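Side-chain contacts in PfhB2 (Pasteurella multocida, PDB 6U8T), which is a YopT-type domain of a Pasteurella toxin, probably acting as a clan CA cysteine protease: residues 61-64 with 70-73; 107-112 with 118-123. The protein carries 1 engineered substitution. All blocks are in the same frame, centred on the assembly; numbering follows the deposited sequence.

Both interactions are local closures within one chain; their centres lie about 30 Å apart and their nearest atoms about 11 Å. Interaction 1 is a surface contact in the loop leading to helix 72-87; one backbone hydrogen bond and a patch of apolar side chains carry it. Interaction 2 is partly buried and belongs to the hairpin of strands 111-114 and 117-127, where a true antiparallel ladder is flanked by charged chains whose salt bridges are long. They share no element of secondary structure. Both reach the second subunit, interaction 1 by an aromatic stack and interaction 2 by pairing E122 and V123 with a strand of that subunit, so that the sheet runs on across the interface.

Interaction 1: 61-64 with 70-73; sequences MYEG and LKQE
M61 meets the second segment through both its backbone and its side chain. Its carbonyl O accepts the backbone N of K71 at 2.8 Å in a nearly straight bond (168° at the hydrogen). The side chain is selenomethionine: it bends at chi3 (-47°), which brings CE alongside L70, 4.0 Å from CD2. The long, flexible, unbranched chain of methionine, here carrying selenium, suits this buried spot, where it also packs on T41, H44 and N48 of helix 20-51.

Y62 runs side by side with L70, its backbone bridged to that residue. L70 CD2 lies at the edge of the ring, in its plane, 3.6 Å from Y62 CD1, so neither ring face is used by the leucine. The ring stacks on F14 of the second subunit, and its hydroxyl is hydrogen-bonded to E181 of that subunit. Tyrosine thus serves both needs, an apolar edge for L70 and a polar end for the interface.

E63 crosses the chain of K71 at about a right angle. With its CG anti to the backbone N (chi1 -166°) and a bend at the next bond, OE1 comes to 3.4 Å from K71 CG, touching the methylenes and not the amine. K71 NZ, 6.1 Å from E63 OE1, instead makes a weak hydrogen bond to the carbonyl of T60. K71 itself is the N-cap residue of helix 72-87.

The chemistry is therefore divided: one straight backbone bond between the segments, backed by backbone bonding of E63 with H69, ties the start of the helix to the loop, and L70, whose CD2 touches both M61 and Y62 and which also rests on I75 and I78, supplies the apolar grip. The opposite charges of E63 and K71 probably add only a modest long-range attraction.

Interaction 2: 107-112 with 118-123; sequences VVPKEK and SRRDEV
The antiparallel beta hairpin of strands 111-114 and 117-127 has its open end here, where E111 faces R120 in a non-hydrogen-bonded pair and K112 faces R119 in a hydrogen-bonded one. K112 N gives to R119 O at 2.8 Å, and R119 N gives back to K112 O at 3.0 Å. One step outward, D121 N donates to K110 O at 3.0 Å in a straight bond (176° at the hydrogen). D121 is also the centre of an inverse gamma turn, which breaks the strand.

K112 and R119 share one face of the hairpin. R119 CG sits between its backbone N and carbonyl carbon (chi1 68°), and the extended chain beyond it lays the guanidinium against K112, whose CB lies 3.8 Å above the centre of that plane. Bends at chi2 and chi3 carry the lysine on to D121: CE is 3.6 Å from OD1, and NZ forms a long salt bridge to OD2. Aspartate, short and acidic, also fits against K110, CB to CB at 3.7 Å.

P109 covers one face of the R120 guanidinium, its CG offset toward the rim. E111 approaches the same group obliquely, its carboxylate turned 47° from it, and OE2 makes a long salt bridge with R120 NE at 3.9 Å. S118 OG lies 2.9 Å from E111 OE1 in a weak hydrogen bond, and the same OE1 is in a salt bridge with K113 NZ.

Two acidic chains, E111 and D121, thus lie among four basic ones, of which R120 has its stronger partner in D99 of helix 91-104 and K110 NZ reaches the carbonyl of A147. The long E111–R120 and K112–D121 spacings probably mean weak, diffuse attraction, leaving the backbone bonds to set the register, while E122 and V123 carry the sheet into the second subunit.

Interaction 1: 61-64 with 70-73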
loop_
_atom_site.group_PDB
_atom_site.type_symbol
_atom_site.label_atom_id
_atom_site.label_comp_id
_atom_site.label_asym_id
_atom_site.label_seq_id
_atom_site.Cartn_x
_atom_site.Cartn_y
_atom_site.Cartn_z
HETATM N N MSE C 61 15.310 -24.925 8.220
HETATM C CA MSE C 61 15.663 -24.135 7.047
HETATM C C MSE C 61 16.729 -23.093 7.383
HETATM O O MSE C 61 17.208 -22.394 6.484
HETATM C CB MSE C 61 14.507 -23.308 6.493
HETATM C CG MSE C 61 13.159 -23.956 6.414
HETATM SE SE MSE C 61 12.008 -22.621 5.509
HETATM C CE MSE C 61 12.138 -20.798 6.189
ATOM N N TYR C 62 17.108 -23.015 8.665
ATOM C CA TYR C 62 18.017 -22.009 9.179
ATOM C C TYR C 62 19.457 -22.519 9.133
ATOM O O TYR C 62 19.692 -23.662 9.542
ATOM C CB TYR C 62 17.570 -21.591 10.586
ATOM C CG TYR C 62 16.117 -21.150 10.644
ATOM C CD1 TYR C 62 15.586 -20.273 9.698
ATOM C CD2 TYR C 62 15.263 -21.619 11.636
ATOM C CE1 TYR C 62 14.267 -19.857 9.760
ATOM C CE2 TYR C 62 13.952 -21.201 11.724
ATOM C CZ TYR C 62 13.447 -20.340 10.767
ATOM O OH TYR C 62 12.149 -19.972 10.772
ATOM N N GLU C 63 20.373 -21.681 8.636
ATOM C CA GLU C 63 21.831 -21.979 8.528
ATOM C C GLU C 63 22.418 -22.058 9.944
ATOM O O GLU C 63 22.361 -21.058 10.636
ATOM C CB GLU C 63 22.531 -20.913 7.664
ATOM C CG GLU C 63 23.946 -21.288 7.197
ATOM C CD GLU C 63 24.144 -22.752 6.843
ATOM O OE1 GLU C 63 23.460 -23.249 5.923
ATOM O OE2 GLU C 63 24.968 -23.419 7.517
ATOM N N GLY C 64 22.953 -23.214 10.345
ATOM C CA GLY C 64 23.541 -23.457 11.678
ATOM C C GLY C 64 24.633 -22.466 12.016
ATOM O O GLY C 64 24.676 -22.008 13.148
ATOM N N LEU C 70 18.926 -18.102 6.021
ATOM C CA LEU C 70 18.352 -19.389 5.577
ATOM C C LEU C 70 19.483 -20.182 4.927
ATOM O O LEU C 70 20.461 -19.569 4.504
ATOM C CB LEU C 70 17.191 -19.141 4.613
ATOM C CG LEU C 70 16.025 -18.270 5.103
ATOM C CD1 LEU C 70 14.872 -18.386 4.106
ATOM C CD2 LEU C 70 15.530 -18.664 6.495
ATOM N N LYS C 71 19.397 -21.514 4.929
ATOM C CA LYS C 71 20.320 -22.383 4.165
ATOM C C LYS C 71 20.185 -22.038 2.686
ATOM O O LYS C 71 19.033 -21.670 2.252
ATOM C CB LYS C 71 19.918 -23.835 4.354
ATOM C CG LYS C 71 20.223 -24.412 5.724
ATOM C CD LYS C 71 19.678 -25.816 5.835
ATOM C CE LYS C 71 20.195 -26.601 7.028
ATOM N NZ LYS C 71 19.688 -27.984 6.895
ATOM N N GLN C 72 21.281 -22.191 1.941
ATOM C CA GLN C 72 21.386 -21.864 0.498
ATOM C C GLN C 72 20.392 -22.723 -0.298
ATOM O O GLN C 72 19.771 -22.168 -1.206
ATOM C CB GLN C 72 22.814 -22.035 -0.023
ATOM C CG GLN C 72 23.027 -21.391 -1.378
ATOM C CD GLN C 72 22.642 -19.926 -1.420
ATOM O OE1 GLN C 72 23.032 -19.145 -0.553
ATOM N NE2 GLN C 72 21.846 -19.540 -2.416
ATOM N N GLU C 73 20.210 -23.992 0.061
ATOM C CA GLU C 73 19.237 -24.915 -0.574
ATOM C C GLU C 73 17.796 -24.391 -0.405
ATOM O O GLU C 73 17.016 -24.507 -1.357
ATOM C CB GLU C 73 19.419 -26.319 0.012
ATOM C CG GLU C 73 18.222 -27.243 -0.167
ATOM C CD GLU C 73 18.383 -28.674 0.332
ATOM O OE1 GLU C 73 18.919 -28.873 1.464
ATOM O OE2 GLU C 73 17.962 -29.604 -0.409
#

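Interaction 2: 107-112 with 118-123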
loop_
_atom_site.group_PDB
_atom_site.type_symbol
_atom_site.label_atom_id
_atom_site.label_comp_id
_atom_site.label_asym_id
_atom_site.label_seq_id
_atom_site.Cartn_x
_atom_site.Cartn_y
_atom_site.Cartn_z
ATOM N N VAL C 107 1.738 -31.410 2.203
ATOM C CA VAL C 107 0.890 -30.562 3.093
ATOM C C VAL C 107 -0.568 -30.726 2.661
ATOM O O VAL C 107 -0.844 -30.649 1.446
ATOM C CB VAL C 107 1.299 -29.075 3.040
ATOM C CG1 VAL C 107 0.429 -28.246 3.961
ATOM C CG2 VAL C 107 2.770 -28.883 3.378
ATOM N N VAL C 108 -1.471 -30.942 3.610
ATOM C CA VAL C 108 -2.907 -31.286 3.328
ATOM C C VAL C 108 -3.779 -30.102 3.732
ATOM O O VAL C 108 -3.915 -29.805 4.908
ATOM C CB VAL C 108 -3.361 -32.590 4.041
ATOM C CG1 VAL C 108 -4.821 -32.875 3.740
ATOM C CG2 VAL C 108 -2.495 -33.778 3.661
ATOM N N PRO C 109 -4.395 -29.403 2.767
ATOM C CA PRO C 109 -5.325 -28.326 3.071
ATOM C C PRO C 109 -6.523 -28.854 3.880
ATOM O O PRO C 109 -7.025 -29.906 3.555
ATOM C CB PRO C 109 -5.806 -27.819 1.675
ATOM C CG PRO C 109 -4.936 -28.470 0.652
ATOM C CD PRO C 109 -4.290 -29.655 1.322
ATOM N N LYS C 110 -6.974 -28.110 4.876
ATOM C CA LYS C 110 -8.203 -28.456 5.640
ATOM C C LYS C 110 -9.423 -28.188 4.762
ATOM O O LYS C 110 -9.337 -27.281 3.897
ATOM C CB LYS C 110 -8.312 -27.664 6.938
ATOM C CG LYS C 110 -7.374 -28.134 8.020
ATOM C CD LYS C 110 -7.680 -27.613 9.413
ATOM C CE LYS C 110 -6.527 -27.933 10.364
ATOM N NZ LYS C 110 -6.777 -27.454 11.745
ATOM N N GLU C 111 -10.482 -28.974 4.940
ATOM C CA GLU C 111 -11.782 -28.855 4.249
ATOM C C GLU C 111 -12.858 -28.618 5.308
ATOM O O GLU C 111 -12.728 -29.172 6.427
ATOM C CB GLU C 111 -12.122 -30.110 3.444
ATOM C CG GLU C 111 -10.940 -30.727 2.733
ATOM C CD GLU C 111 -11.208 -31.047 1.283
ATOM O OE1 GLU C 111 -12.001 -32.020 1.016
ATOM O OE2 GLU C 111 -10.629 -30.308 0.423
ATOM N N LYS C 112 -13.911 -27.872 4.964
ATOM C CA LYS C 112 -15.233 -27.951 5.639
ATOM C C LYS C 112 -16.096 -28.872 4.797
ATOM O O LYS C 112 -16.084 -28.687 3.582
ATOM C CB LYS C 112 -15.812 -26.550 5.769
ATOM C CG LYS C 112 -14.963 -25.619 6.630
ATOM C CD LYS C 112 -14.735 -26.127 8.055
ATOM C CE LYS C 112 -14.650 -24.988 9.053
ATOM N NZ LYS C 112 -13.972 -25.386 10.310
ATOM N N SER C 118 -17.171 -31.055 -0.137
ATOM C CA SER C 118 -16.071 -30.310 0.528
ATOM C C SER C 118 -15.987 -28.879 -0.007
ATOM O O SER C 118 -16.587 -28.591 -1.037
ATOM C CB SER C 118 -14.748 -30.980 0.367
ATOM O OG SER C 118 -14.875 -32.323 0.752
ATOM N N ARG C 119 -15.368 -28.019 0.780
ATOM C CA ARG C 119 -14.801 -26.722 0.353
ATOM C C ARG C 119 -13.598 -26.419 1.256
ATOM O O ARG C 119 -13.482 -27.025 2.332
ATOM C CB ARG C 119 -15.831 -25.598 0.404
ATOM C CG ARG C 119 -16.260 -25.249 1.812
ATOM C CD ARG C 119 -17.058 -23.963 1.835
ATOM N NE ARG C 119 -17.404 -23.635 3.209
ATOM C CZ ARG C 119 -16.565 -23.105 4.098
ATOM N NH1 ARG C 119 -15.314 -22.814 3.759
ATOM N NH2 ARG C 119 -16.982 -22.889 5.334
ATOM N N ARG C 120 -12.709 -25.553 0.797
ATOM C CA ARG C 120 -11.450 -25.250 1.528
ATOM C C ARG C 120 -11.807 -24.551 2.834
ATOM O O ARG C 120 -12.699 -23.718 2.822
ATOM C CB ARG C 120 -10.497 -24.454 0.634
ATOM C CG ARG C 120 -10.053 -25.241 -0.587
ATOM C CD ARG C 120 -9.465 -26.567 -0.119
ATOM N NE ARG C 120 -8.727 -27.290 -1.135
ATOM C CZ ARG C 120 -7.525 -26.955 -1.602
ATOM N NH1 ARG C 120 -6.921 -25.855 -1.176
ATOM N NH2 ARG C 120 -6.957 -27.700 -2.535
ATOM N N ASP C 121 -11.126 -24.911 3.927
ATOM C CA ASP C 121 -11.183 -24.170 5.217
ATOM C C ASP C 121 -10.295 -22.936 5.071
ATOM O O ASP C 121 -9.127 -22.991 5.486
ATOM C CB ASP C 121 -10.827 -25.063 6.405
ATOM C CG ASP C 121 -10.982 -24.393 7.769
ATOM O OD1 ASP C 121 -11.652 -23.326 7.837
ATOM O OD2 ASP C 121 -10.461 -24.961 8.777
ATOM N N GLU C 122 -10.808 -21.903 4.416
ATOM C CA GLU C 122 -10.149 -20.572 4.330
ATOM C C GLU C 122 -11.074 -19.563 4.999
ATOM O O GLU C 122 -12.292 -19.680 4.762
ATOM C CB GLU C 122 -9.895 -20.146 2.884
ATOM C CG GLU C 122 -9.053 -21.138 2.140
ATOM C CD GLU C 122 -8.633 -20.748 0.734
ATOM O OE1 GLU C 122 -8.660 -19.530 0.438
ATOM O OE2 GLU C 122 -8.283 -21.673 -0.064
ATOM N N VAL C 123 -10.529 -18.655 5.804
ATOM C CA VAL C 123 -11.340 -17.672 6.559
ATOM C C VAL C 123 -10.894 -16.286 6.126
ATOM O O VAL C 123 -9.705 -15.948 6.335
ATOM C CB VAL C 123 -11.221 -17.895 8.077
ATOM C CG1 VAL C 123 -11.917 -16.804 8.865
ATOM C CG2 VAL C 123 -11.799 -19.248 8.471
#